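Local coordinates for protein PlaB phospholipase (Legionella pneumophila, PDB 6ZTI) that is a phospholipase of the alpha/beta-hydrolase class and a probable virulence factor, whose activity is controlled by NAD(H)-mediated tetramerization, at residues 105-110 against 124-129; 337-342 against 395-400; 345-350 against 455-460; 135-140 against 166-171. All blocks are in the same frame, centred on the assembly; numbering follows the deposited sequence.

Interaction 1 (105-110 against 124-129)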
loop_
_atom_site.group_PDB
_atom_site.type_symbol
_atom_site.label_atom_id
_atom_site.label_comp_id
_atom_site.label_asym_id
_atom_site.label_seq_id
_atom_site.Cartn_x
_atom_site.Cartn_y
_atom_site.Cartn_z
ATOM N N ILE B 105 17.775 3.647 25.186
ATOM C CA ILE B 105 18.347 2.303 25.080
ATOM C C ILE B 105 18.734 1.783 26.459
ATOM O O ILE B 105 18.407 0.647 26.829
ATOM C CB ILE B 105 19.549 2.314 24.116
ATOM C CG1 ILE B 105 19.056 2.272 22.674
ATOM C CG2 ILE B 105 20.489 1.139 24.370
ATOM C CD1 ILE B 105 20.069 2.762 21.640
ATOM N N VAL B 106 19.419 2.613 27.248
ATOM C CA VAL B 106 19.764 2.213 28.606
ATOM C C VAL B 106 18.509 2.024 29.452
ATOM O O VAL B 106 18.481 1.157 30.335
ATOM C CB VAL B 106 20.729 3.237 29.228
ATOM C CG1 VAL B 106 20.958 2.944 30.709
ATOM C CG2 VAL B 106 22.055 3.212 28.472
ATOM N N ARG B 107 17.452 2.803 29.192
ATOM C CA ARG B 107 16.211 2.622 29.937
ATOM C C ARG B 107 15.521 1.312 29.571
ATOM O O ARG B 107 14.870 0.702 30.420
ATOM C CB ARG B 107 15.264 3.792 29.697
ATOM C CG ARG B 107 15.742 5.132 30.298
ATOM C CD ARG B 107 14.596 6.072 30.484
ATOM N NE ARG B 107 13.946 6.437 29.229
ATOM C CZ ARG B 107 12.683 6.172 28.904
ATOM N NH1 ARG B 107 11.870 5.500 29.721
ATOM N NH2 ARG B 107 12.229 6.587 27.730
ATOM N N LYS B 108 15.608 0.896 28.306
ATOM C CA LYS B 108 15.100 -0.410 27.905
ATOM C C LYS B 108 15.920 -1.534 28.531
ATOM O O LYS B 108 15.369 -2.557 28.957
ATOM C CB LYS B 108 15.119 -0.507 26.380
ATOM C CG LYS B 108 14.666 -1.833 25.823
ATOM C CD LYS B 108 13.210 -2.143 26.106
ATOM C CE LYS B 108 12.798 -3.464 25.439
ATOM N NZ LYS B 108 11.452 -3.896 25.824
ATOM N N TRP B 109 17.244 -1.366 28.583
ATOM C CA TRP B 109 18.093 -2.340 29.257
ATOM C C TRP B 109 17.716 -2.485 30.728
ATOM O O TRP B 109 17.551 -3.605 31.230
ATOM C CB TRP B 109 19.557 -1.930 29.113
ATOM C CG TRP B 109 20.464 -2.700 30.023
ATOM C CD1 TRP B 109 20.910 -3.976 29.853
ATOM C CD2 TRP B 109 21.024 -2.241 31.258
ATOM N NE1 TRP B 109 21.711 -4.343 30.909
ATOM C CE2 TRP B 109 21.798 -3.296 31.786
ATOM C CE3 TRP B 109 20.940 -1.049 31.972
ATOM C CZ2 TRP B 109 22.483 -3.188 32.989
ATOM C CZ3 TRP B 109 21.628 -0.939 33.165
ATOM C CH2 TRP B 109 22.389 -1.999 33.661
ATOM N N MET B 110 17.577 -1.356 31.438
ATOM C CA MET B 110 17.089 -1.401 32.811
ATOM C C MET B 110 15.764 -2.156 32.894
ATOM O O MET B 110 15.554 -2.962 33.803
ATOM C CB MET B 110 16.915 0.020 33.362
ATOM C CG MET B 110 18.213 0.774 33.579
ATOM S SD MET B 110 18.004 2.535 33.925
ATOM C CE MET B 110 17.099 2.417 35.475
ATOM N N SER B 124 24.658 3.192 38.775
ATOM C CA SER B 124 24.470 4.118 39.885
ATOM C C SER B 124 23.965 5.483 39.446
ATOM O O SER B 124 23.272 6.147 40.222
ATOM C CB SER B 124 25.784 4.314 40.644
ATOM O OG SER B 124 26.716 5.045 39.856
ATOM N N HIS B 125 24.318 5.923 38.232
ATOM C CA HIS B 125 23.912 7.212 37.695
ATOM C C HIS B 125 23.534 7.043 36.232
ATOM O O HIS B 125 24.222 6.344 35.479
ATOM C CB HIS B 125 25.029 8.270 37.795
ATOM C CG HIS B 125 25.466 8.582 39.197
ATOM N ND1 HIS B 125 26.148 7.681 39.985
ATOM C CD2 HIS B 125 25.341 9.707 39.939
ATOM C CE1 HIS B 125 26.413 8.232 41.157
ATOM N NE2 HIS B 125 25.936 9.463 41.153
ATOM N N LEU B 126 22.442 7.682 35.841
ATOM C CA LEU B 126 22.006 7.742 34.448
ATOM C C LEU B 126 21.880 9.213 34.089
ATOM O O LEU B 126 20.994 9.910 34.595
ATOM C CB LEU B 126 20.693 6.996 34.234
ATOM C CG LEU B 126 20.095 7.114 32.827
ATOM C CD1 LEU B 126 21.124 6.731 31.768
ATOM C CD2 LEU B 126 18.850 6.257 32.690
ATOM N N ILE B 127 22.789 9.685 33.240
ATOM C CA ILE B 127 22.842 11.072 32.806
ATOM C C ILE B 127 22.515 11.071 31.320
ATOM O O ILE B 127 23.351 10.700 30.494
ATOM C CB ILE B 127 24.208 11.707 33.085
ATOM C CG1 ILE B 127 24.557 11.565 34.568
ATOM C CG2 ILE B 127 24.202 13.179 32.655
ATOM C CD1 ILE B 127 25.982 11.974 34.919
ATOM N N MET B 128 21.294 11.477 30.984
ATOM C CA MET B 128 20.795 11.477 29.614
ATOM C C MET B 128 20.914 12.875 29.032
ATOM O O MET B 128 20.348 13.821 29.584
ATOM C CB MET B 128 19.336 11.022 29.579
ATOM C CG MET B 128 19.147 9.533 29.826
ATOM S SD MET B 128 17.409 9.149 30.071
ATOM C CE MET B 128 17.214 9.673 31.772
ATOM N N LEU B 129 21.639 13.000 27.918
ATOM C CA LEU B 129 21.804 14.258 27.205
ATOM C C LEU B 129 20.897 14.263 25.978
ATOM O O LEU B 129 21.011 13.391 25.105
ATOM C CB LEU B 129 23.262 14.467 26.788
ATOM C CG LEU B 129 24.339 14.262 27.859
ATOM C CD1 LEU B 129 25.764 14.403 27.300
ATOM C CD2 LEU B 129 24.145 15.241 29.010
#
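Val106 and Leu126 meet tip to tip, CG1 of the valine 3.9 Å from CD1 of the leucine, and this end-on meeting spans the gap between helix 102-114 and strand 123-129. The short segments of the two elements approach to 10.6 Å between axes and run at 147° to each other, so the side chains bridge the space. Leu126 does most of this work. With its CG anti to the backbone N (chi1 175°), the side chain reaches toward the helix and spreads its two methyls between different partners. CD1 takes Val106, whereas CD2 touches two residues of the helix: Met110 SD lies 4.0 Å from Leu126 CD2, and Arg107 CG lies 4.1 Å from the same methyl. The aliphatic part of Arg107 runs across Leu126 at about a right angle.

Farther along the strand, Met128 is crossed by the same arginine, also nearly at right angles, with Arg107 CD 4.2 Å from Met128 SD. Arg107 therefore lends its methylenes to an apolar contact while its guanidinium goes to partners beyond it: NH2 donates to Asn177 and NE to Asn133, and Trp180 makes a cation-pi contact. No hydrogen bond joins the two segments, and all five touching residues are buried.

Thr98 touches both Val106 and Met128, tying strand 93-99 to the same interface. Strand 93-99, helix 102-114 and strand 123-129 follow one another as a beta-alpha-beta crossover between adjacent parallel strands, the building unit of the alpha/beta-hydrolase fold.

Interaction 2 (337-342 against 395-400)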
loop_
_atom_site.group_PDB
_atom_site.type_symbol
_atom_site.label_atom_id
_atom_site.label_comp_id
_atom_site.label_asym_id
_atom_site.label_seq_id
_atom_site.Cartn_x
_atom_site.Cartn_y
_atom_site.Cartn_z
ATOM N N THR B 337 11.028 31.779 21.045
ATOM C CA THR B 337 10.990 30.441 21.615
ATOM C C THR B 337 10.272 30.552 22.949
ATOM O O THR B 337 10.761 31.229 23.854
ATOM C CB THR B 337 12.412 29.891 21.812
ATOM O OG1 THR B 337 13.145 29.975 20.579
ATOM C CG2 THR B 337 12.375 28.452 22.279
ATOM N N ASN B 338 9.110 29.910 23.071
ATOM C CA ASN B 338 8.405 29.904 24.347
ATOM C C ASN B 338 8.697 28.585 25.050
ATOM O O ASN B 338 9.800 28.054 24.922
ATOM C CB ASN B 338 6.906 30.128 24.137
ATOM C CG ASN B 338 6.592 31.547 23.679
ATOM O OD1 ASN B 338 7.147 32.510 24.198
ATOM N ND2 ASN B 338 5.730 31.674 22.683
ATOM N N ARG B 339 7.733 28.061 25.803
ATOM C CA ARG B 339 7.797 26.729 26.384
ATOM C C ARG B 339 6.617 25.939 25.846
ATOM O O ARG B 339 5.550 26.504 25.593
ATOM C CB ARG B 339 7.792 26.799 27.908
ATOM C CG ARG B 339 8.746 27.841 28.439
ATOM C CD ARG B 339 8.671 27.988 29.920
ATOM N NE ARG B 339 7.341 28.368 30.369
ATOM C CZ ARG B 339 6.957 28.344 31.636
ATOM N NH1 ARG B 339 7.812 27.974 32.582
ATOM N NH2 ARG B 339 5.719 28.691 31.954
ATOM N N TYR B 340 6.823 24.636 25.629
ATOM C CA TYR B 340 5.885 23.826 24.863
ATOM C C TYR B 340 5.497 22.546 25.599
ATOM O O TYR B 340 6.239 22.046 26.447
ATOM C CB TYR B 340 6.491 23.507 23.466
ATOM C CG TYR B 340 6.928 24.772 22.739
ATOM C CD1 TYR B 340 8.156 25.341 22.989
ATOM C CD2 TYR B 340 6.088 25.418 21.836
ATOM C CE1 TYR B 340 8.552 26.502 22.357
ATOM C CE2 TYR B 340 6.472 26.579 21.209
ATOM C CZ TYR B 340 7.711 27.111 21.473
ATOM O OH TYR B 340 8.132 28.260 20.868
ATOM N N SER B 341 4.300 22.038 25.278
ATOM C CA SER B 341 3.765 20.793 25.814
ATOM C C SER B 341 3.478 19.843 24.659
ATOM O O SER B 341 3.057 20.272 23.582
ATOM C CB SER B 341 2.491 21.027 26.619
ATOM O OG SER B 341 2.686 22.006 27.628
ATOM N N MET B 342 3.715 18.551 24.880
ATOM C CA MET B 342 3.447 17.529 23.884
ATOM C C MET B 342 2.407 16.571 24.440
ATOM O O MET B 342 2.482 16.159 25.603
ATOM C CB MET B 342 4.727 16.792 23.500
ATOM C CG MET B 342 4.585 15.957 22.270
ATOM S SD MET B 342 6.154 15.509 21.542
ATOM C CE MET B 342 6.389 13.901 22.271
ATOM N N LEU B 395 2.179 21.802 21.360
ATOM C CA LEU B 395 1.465 23.025 21.670
ATOM C C LEU B 395 2.378 24.013 22.372
ATOM O O LEU B 395 3.300 23.633 23.103
ATOM C CB LEU B 395 0.254 22.763 22.589
ATOM C CG LEU B 395 -0.696 21.649 22.167
ATOM C CD1 LEU B 395 -1.742 21.468 23.273
ATOM C CD2 LEU B 395 -1.346 21.935 20.837
ATOM N N ASP B 396 2.071 25.291 22.172
ATOM C CA ASP B 396 2.751 26.375 22.868
ATOM C C ASP B 396 2.070 26.553 24.216
ATOM O O ASP B 396 0.936 27.035 24.295
ATOM C CB ASP B 396 2.709 27.653 22.035
ATOM C CG ASP B 396 3.542 28.774 22.624
ATOM O OD1 ASP B 396 3.538 28.944 23.861
ATOM O OD2 ASP B 396 4.204 29.497 21.844
ATOM N N TYR B 397 2.756 26.163 25.281
ATOM C CA TYR B 397 2.129 26.211 26.591
ATOM C C TYR B 397 1.893 27.644 27.046
ATOM O O TYR B 397 0.879 27.942 27.682
ATOM C CB TYR B 397 2.984 25.482 27.616
ATOM C CG TYR B 397 2.402 25.606 29.004
ATOM C CD1 TYR B 397 2.728 26.680 29.818
ATOM C CD2 TYR B 397 1.491 24.668 29.484
ATOM C CE1 TYR B 397 2.188 26.806 31.081
ATOM C CE2 TYR B 397 0.943 24.787 30.746
ATOM C CZ TYR B 397 1.293 25.865 31.538
ATOM O OH TYR B 397 0.768 26.004 32.803
ATOM N N ASP B 398 2.832 28.536 26.779
ATOM C CA ASP B 398 2.678 29.893 27.285
ATOM C C ASP B 398 1.544 30.620 26.579
ATOM O O ASP B 398 0.874 31.451 27.191
ATOM C CB ASP B 398 3.998 30.651 27.143
ATOM C CG ASP B 398 5.080 30.091 28.049
ATOM O OD1 ASP B 398 4.800 29.851 29.245
ATOM O OD2 ASP B 398 6.202 29.869 27.562
ATOM N N ILE B 399 1.299 30.311 25.308
ATOM C CA ILE B 399 0.176 30.923 24.613
ATOM C C ILE B 399 -1.135 30.331 25.110
ATOM O O ILE B 399 -2.133 31.043 25.279
ATOM C CB ILE B 399 0.348 30.752 23.092
ATOM C CG1 ILE B 399 1.480 31.658 22.594
ATOM C CG2 ILE B 399 -0.972 31.022 22.366
ATOM C CD1 ILE B 399 1.823 31.530 21.119
ATOM N N MET B 400 -1.156 29.018 25.347
ATOM C CA MET B 400 -2.347 28.367 25.887
ATOM C C MET B 400 -2.705 28.922 27.254
ATOM O O MET B 400 -3.846 29.322 27.498
ATOM C CB MET B 400 -2.113 26.863 26.003
ATOM C CG MET B 400 -1.828 26.195 24.706
ATOM S SD MET B 400 -2.911 24.813 24.440
ATOM C CE MET B 400 -4.475 25.677 24.384
#
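Asn338 ND2 donates to Asp396 OD2 over 2.8 Å, nearly straight at 166° and in the plane of its own amide, arriving at the syn lone pair of the carboxylate. The other oxygen of Asp396 serves the helix that starts here: as N-cap residue it accepts from Ile399 N at OD1, the donor coming from above the carboxylate plane. CG of Asp396 stands anti to its backbone N (chi1 -173°), which brings the group between Asn338 and the first turn.

Asp398 is the second acceptor. Arg339 NE and NH2 both donate to Asp398 OD1, each at 3.1 Å, through the syn lone pair, with guanidinium and carboxylate only 8° from coplanar. A weak bond from NE to OD2 completes the side-on salt bridge. Asp398 OD2 also receives Arg339 N at 3.0 Å, on its anti side and out of the carboxylate plane.

Backbone bonds add to these. Ser341 and Leu395 form an antiparallel hydrogen-bonded pair, with Ser341 N to Leu395 O at 2.9 Å and Leu395 N to Ser341 O at 2.8 Å; Tyr397 N then donates to Arg339 O. Asn338 N donates to Tyr340 OH at 2.9 Å, and Ser341 OG is bonded to His448 O.

Both carboxylates thus hold Asn338 and Arg339, just before strand 340-349, while lying at the N-terminal end of helix 397-404, where negative charge should be favoured by the helix dipole and, for Asp398, by the arginine.

Interaction 3 (345-350 against 455-460)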
loop_
_atom_site.group_PDB
_atom_site.type_symbol
_atom_site.label_atom_id
_atom_site.label_comp_id
_atom_site.label_asym_id
_atom_site.label_seq_id
_atom_site.Cartn_x
_atom_site.Cartn_y
_atom_site.Cartn_z
ATOM N N PHE B 345 -1.780 11.060 22.086
ATOM C CA PHE B 345 -3.093 10.449 22.255
ATOM C C PHE B 345 -3.054 9.005 21.789
ATOM O O PHE B 345 -2.492 8.687 20.734
ATOM C CB PHE B 345 -4.194 11.176 21.473
ATOM C CG PHE B 345 -4.450 12.592 21.913
ATOM C CD1 PHE B 345 -5.357 12.873 22.909
ATOM C CD2 PHE B 345 -3.825 13.644 21.275
ATOM C CE1 PHE B 345 -5.596 14.170 23.285
ATOM C CE2 PHE B 345 -4.053 14.939 21.653
ATOM C CZ PHE B 345 -4.941 15.206 22.650
ATOM N N ARG B 346 -3.662 8.140 22.590
ATOM C CA ARG B 346 -3.874 6.741 22.265
ATOM C C ARG B 346 -5.365 6.483 22.334
ATOM O O ARG B 346 -5.963 6.595 23.410
ATOM C CB ARG B 346 -3.128 5.839 23.234
ATOM C CG ARG B 346 -3.201 4.392 22.855
ATOM C CD ARG B 346 -2.738 3.511 23.982
ATOM N NE ARG B 346 -2.562 2.136 23.535
ATOM C CZ ARG B 346 -2.554 1.092 24.349
ATOM N NH1 ARG B 346 -2.711 1.267 25.659
ATOM N NH2 ARG B 346 -2.375 -0.122 23.854
ATOM N N LEU B 347 -5.955 6.144 21.197
ATOM C CA LEU B 347 -7.392 5.930 21.071
ATOM C C LEU B 347 -7.689 4.447 20.918
ATOM O O LEU B 347 -7.315 3.833 19.912
ATOM C CB LEU B 347 -7.933 6.698 19.867
ATOM C CG LEU B 347 -9.132 7.627 20.022
ATOM C CD1 LEU B 347 -10.100 7.144 21.096
ATOM C CD2 LEU B 347 -8.646 9.044 20.297
ATOM N N ILE B 348 -8.417 3.887 21.882
ATOM C CA ILE B 348 -8.763 2.477 21.898
ATOM C C ILE B 348 -10.235 2.335 22.266
ATOM O O ILE B 348 -10.923 3.318 22.567
ATOM C CB ILE B 348 -7.884 1.676 22.881
ATOM C CG1 ILE B 348 -7.934 2.319 24.265
ATOM C CG2 ILE B 348 -6.434 1.632 22.384
ATOM C CD1 ILE B 348 -7.270 1.487 25.353
ATOM N N ASP B 349 -10.722 1.096 22.222
ATOM C CA ASP B 349 -12.051 0.762 22.711
ATOM C C ASP B 349 -11.930 -0.381 23.696
ATOM O O ASP B 349 -10.846 -0.926 23.919
ATOM C CB ASP B 349 -13.031 0.440 21.577
ATOM C CG ASP B 349 -12.809 -0.928 20.924
ATOM O OD1 ASP B 349 -12.127 -1.826 21.479
ATOM O OD2 ASP B 349 -13.359 -1.097 19.811
ATOM N N ASP B 350 -13.057 -0.733 24.295
ATOM C CA ASP B 350 -13.090 -1.697 25.385
ATOM C C ASP B 350 -13.040 -3.143 24.914
ATOM O O ASP B 350 -13.156 -4.043 25.752
ATOM C CB ASP B 350 -14.338 -1.486 26.241
ATOM C CG ASP B 350 -15.633 -1.590 25.449
ATOM O OD1 ASP B 350 -15.637 -1.325 24.230
ATOM O OD2 ASP B 350 -16.665 -1.914 26.068
ATOM N N VAL B 455 -2.134 10.433 26.853
ATOM C CA VAL B 455 -3.576 10.473 27.052
ATOM C C VAL B 455 -4.151 9.234 26.386
ATOM O O VAL B 455 -4.195 9.144 25.156
ATOM C CB VAL B 455 -4.206 11.750 26.484
ATOM C CG1 VAL B 455 -5.716 11.793 26.782
ATOM C CG2 VAL B 455 -3.521 12.999 27.056
ATOM N N GLU B 456 -4.590 8.281 27.189
ATOM C CA GLU B 456 -5.228 7.081 26.669
ATOM C C GLU B 456 -6.736 7.253 26.794
ATOM O O GLU B 456 -7.257 7.363 27.904
ATOM C CB GLU B 456 -4.764 5.834 27.419
ATOM C CG GLU B 456 -5.402 4.559 26.907
ATOM C CD GLU B 456 -4.925 3.329 27.652
ATOM O OE1 GLU B 456 -3.825 2.832 27.341
ATOM O OE2 GLU B 456 -5.651 2.867 28.557
ATOM N N ILE B 457 -7.434 7.270 25.665
ATOM C CA ILE B 457 -8.888 7.412 25.661
ATOM C C ILE B 457 -9.489 6.084 25.214
ATOM O O ILE B 457 -9.222 5.616 24.099
ATOM C CB ILE B 457 -9.342 8.571 24.762
ATOM C CG1 ILE B 457 -8.751 9.902 25.257
ATOM C CG2 ILE B 457 -10.868 8.630 24.734
ATOM C CD1 ILE B 457 -8.685 10.943 24.232
ATOM N N MET B 458 -10.279 5.464 26.089
ATOM C CA MET B 458 -10.957 4.205 25.792
ATOM C C MET B 458 -12.457 4.460 25.653
ATOM O O MET B 458 -13.128 4.804 26.635
ATOM C CB MET B 458 -10.698 3.170 26.883
ATOM C CG MET B 458 -11.298 1.796 26.553
ATOM S SD MET B 458 -11.439 0.683 27.955
ATOM C CE MET B 458 -9.774 0.042 28.048
ATOM N N LEU B 459 -12.984 4.254 24.446
ATOM C CA LEU B 459 -14.410 4.380 24.167
ATOM C C LEU B 459 -15.112 3.036 24.296
ATOM O O LEU B 459 -14.501 1.978 24.131
ATOM C CB LEU B 459 -14.631 4.929 22.755
ATOM C CG LEU B 459 -13.973 6.261 22.391
ATOM C CD1 LEU B 459 -14.440 6.721 21.044
ATOM C CD2 LEU B 459 -14.290 7.310 23.433
ATOM N N GLN B 460 -16.412 3.091 24.586
ATOM C CA GLN B 460 -17.235 1.891 24.643
ATOM C C GLN B 460 -17.702 1.542 23.236
ATOM O O GLN B 460 -18.237 2.394 22.520
ATOM C CB GLN B 460 -18.447 2.093 25.548
ATOM C CG GLN B 460 -18.152 2.085 27.035
ATOM C CD GLN B 460 -19.405 2.256 27.864
ATOM O OE1 GLN B 460 -20.308 3.012 27.497
ATOM N NE2 GLN B 460 -19.475 1.549 28.986
#
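Strands 345-349 and 455-459 run parallel, 23° apart and 4.4 Å between axes at their closest, in register from Phe345 beside Val455 to Asp349 beside Leu459. Routine bonds fill the ladder, among them Arg346 N to Val455 O at 2.8 Å and Ile348 N to Ile457 O at 2.9 Å; the last, Asp350 N to Leu459 O, is weak.

The face of Phe345, Leu347, Val455, Ile457 and Leu459 is mostly apolar, with Asp349 at its end bonded to Tyr431. Phe345 lies alongside Val455, its CD1 3.9 Å from Val455 CB, and Leu347 CD1 lies 4.0 Å from Ile457 CG2. The other face carries a salt bridge between two extended side chains lying side by side: Arg346 NH1 meets Glu456 OE1 at 2.6 Å, from above the carboxylate plane, with the N-H bond bent to 133°. Ile348, with CG1 between its backbone N and carbonyl carbon (chi1 53°), puts CD1 3.8 Å from Glu456 CD and sets CG2 over the rim of one face of the Arg346 guanidinium.

The Phe345 face packs on strands 412-419 and 429-439, where Phe345 meets Phe415 edge-to-face. Strand 231-238 borders 452-463 on its other flank, and strand 390-396 borders 340-349.

Interaction 4 (135-140 against 166-171)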
loop_
_atom_site.group_PDB
_atom_site.type_symbol
_atom_site.label_atom_id
_atom_site.label_comp_id
_atom_site.label_asym_id
_atom_site.label_seq_id
_atom_site.Cartn_x
_atom_site.Cartn_y
_atom_site.Cartn_z
ATOM N N GLY B 135 10.328 10.317 21.735
ATOM C CA GLY B 135 10.420 10.243 20.287
ATOM C C GLY B 135 10.992 11.506 19.670
ATOM O O GLY B 135 11.251 12.512 20.336
ATOM N N SER B 136 11.175 11.433 18.350
ATOM C CA SER B 136 11.664 12.533 17.527
ATOM C C SER B 136 10.726 12.724 16.346
ATOM O O SER B 136 10.423 11.766 15.634
ATOM C CB SER B 136 13.077 12.266 16.999
ATOM O OG SER B 136 13.405 13.183 15.963
ATOM N N ALA B 137 10.286 13.964 16.133
ATOM C CA ALA B 137 9.409 14.252 15.005
ATOM C C ALA B 137 10.062 13.903 13.681
ATOM O O ALA B 137 9.358 13.633 12.699
ATOM C CB ALA B 137 9.015 15.728 15.027
ATOM N N LEU B 138 11.396 13.880 13.637
ATOM C CA LEU B 138 12.114 13.619 12.403
ATOM C C LEU B 138 12.032 12.157 11.971
ATOM O O LEU B 138 12.235 11.864 10.785
ATOM C CB LEU B 138 13.582 14.010 12.563
ATOM C CG LEU B 138 13.956 15.489 12.628
ATOM C CD1 LEU B 138 15.439 15.625 12.888
ATOM C CD2 LEU B 138 13.599 16.158 11.327
ATOM N N ALA B 139 11.747 11.238 12.899
ATOM C CA ALA B 139 11.821 9.812 12.581
ATOM C C ALA B 139 10.843 9.437 11.483
ATOM O O ALA B 139 11.151 8.599 10.626
ATOM C CB ALA B 139 11.551 8.976 13.839
ATOM N N GLN B 140 9.662 10.048 11.482
ATOM C CA GLN B 140 8.674 9.722 10.466
ATOM C C GLN B 140 9.178 10.062 9.068
ATOM O O GLN B 140 8.875 9.340 8.112
ATOM C CB GLN B 140 7.359 10.442 10.768
ATOM C CG GLN B 140 6.253 10.066 9.813
ATOM C CD GLN B 140 4.882 10.509 10.287
ATOM O OE1 GLN B 140 4.353 11.520 9.834
ATOM N NE2 GLN B 140 4.292 9.740 11.199
ATOM N N LEU B 166 11.606 5.457 17.444
ATOM C CA LEU B 166 11.702 6.888 17.667
ATOM C C LEU B 166 10.479 7.653 17.164
ATOM O O LEU B 166 10.277 8.798 17.573
ATOM C CB LEU B 166 12.964 7.417 16.999
ATOM C CG LEU B 166 14.260 7.034 17.708
ATOM C CD1 LEU B 166 15.447 7.171 16.764
ATOM C CD2 LEU B 166 14.470 7.919 18.953
ATOM N N GLU B 167 9.672 7.054 16.293
ATOM C CA GLU B 167 8.533 7.750 15.707
ATOM C C GLU B 167 7.577 8.211 16.797
ATOM O O GLU B 167 7.216 7.440 17.689
ATOM C CB GLU B 167 7.808 6.837 14.713
ATOM C CG GLU B 167 6.761 7.557 13.830
ATOM C CD GLU B 167 6.059 6.637 12.820
ATOM O OE1 GLU B 167 6.335 5.417 12.798
ATOM O OE2 GLU B 167 5.218 7.132 12.044
ATOM N N LEU B 168 7.181 9.484 16.733
ATOM C CA LEU B 168 6.165 9.985 17.644
ATOM C C LEU B 168 4.966 9.047 17.633
ATOM O O LEU B 168 4.554 8.557 16.580
ATOM C CB LEU B 168 5.755 11.399 17.244
ATOM C CG LEU B 168 6.850 12.468 17.361
ATOM C CD1 LEU B 168 6.323 13.771 16.805
ATOM C CD2 LEU B 168 7.300 12.681 18.778
ATOM N N GLY B 169 4.434 8.766 18.819
ATOM C CA GLY B 169 3.312 7.858 18.942
ATOM C C GLY B 169 3.647 6.390 18.805
ATOM O O GLY B 169 2.730 5.568 18.727
ATOM N N SER B 170 4.927 6.035 18.782
ATOM C CA SER B 170 5.329 4.646 18.615
ATOM C C SER B 170 4.735 3.760 19.704
ATOM O O SER B 170 4.755 4.103 20.886
ATOM C CB SER B 170 6.854 4.554 18.654
ATOM O OG SER B 170 7.283 3.231 18.844
ATOM N N ASP B 171 4.243 2.587 19.307
ATOM C CA ASP B 171 3.782 1.628 20.306
ATOM C C ASP B 171 4.922 1.173 21.212
ATOM O O ASP B 171 4.697 0.872 22.389
ATOM C CB ASP B 171 3.129 0.426 19.625
ATOM C CG ASP B 171 1.740 0.753 19.044
ATOM O OD1 ASP B 171 0.996 1.550 19.657
ATOM O OD2 ASP B 171 1.391 0.207 17.972
HETATM O O HOH W 1 8.245 10.905 14.162
#
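Ser136 N donates to Leu166 O over 2.9 Å, joining the loop after strand 123-129 to the end of helix 160-166. Each side has its own turn: Ser136 OG, also hydrogen-bonded to Val220 O, accepts from Leu138 N in an ST turn, and Glu167 to Ser170 make a type II beta turn, with Gly169 at positive phi.

Among the polar side chains, Gln140 NE2 gives a 2.9 Å bond to Glu167 OE2, straight at 164°. The carboxylate oxygen uses its anti lone pair and the donor stays in its own amide plane, although amide and carboxylate stand 85° apart. Glu167 OE2 also accepts from Leu385 N, and Gln140 NE2 also donates to Arg383 O, so the pair is fastened to the loop and strand end beyond. Gln140 belongs to the pocket of the bound thio-NAD and touches it, so Glu167 is a second-shell residue holding its amide.

The apolar contacts are small. Leu168, CG anti to the carbonyl carbon (chi1 -65°), lays CD1 3.8 Å from Ala137 CB, and Ala139 CB sits 3.8 Å from Leu166 CB. Gly135 CA packs 3.1 Å from Leu166 O, at a positive phi that suits glycine.

A water links the backbones: it donates to Ser136 O at 2.8 Å and accepts from Gln140 N and, at 3.1 Å, from Leu168 N.

Overall arrangement
Interactions 1 and 4 are buried, whereas 2 and 3 are partly buried and expose some of their charged side chains. Interaction 1 lies in the hydrolase core, across the chain's centre from 2 and 3, and joins its segments by apolar packing alone. Interactions 2 and 3 share strand 340-349, which pairs antiparallel with 390-396 in one and parallel with 452-463 in the other; both add a salt bridge to backbone ladders. Interaction 4 uses loops, a water and an amide-carboxylate bond beside the ligand. It touches interaction 2 where Met342 CE packs 3.8 Å from Leu168 CD2, a direct contact between hydrolase-domain loop and mixed sheet.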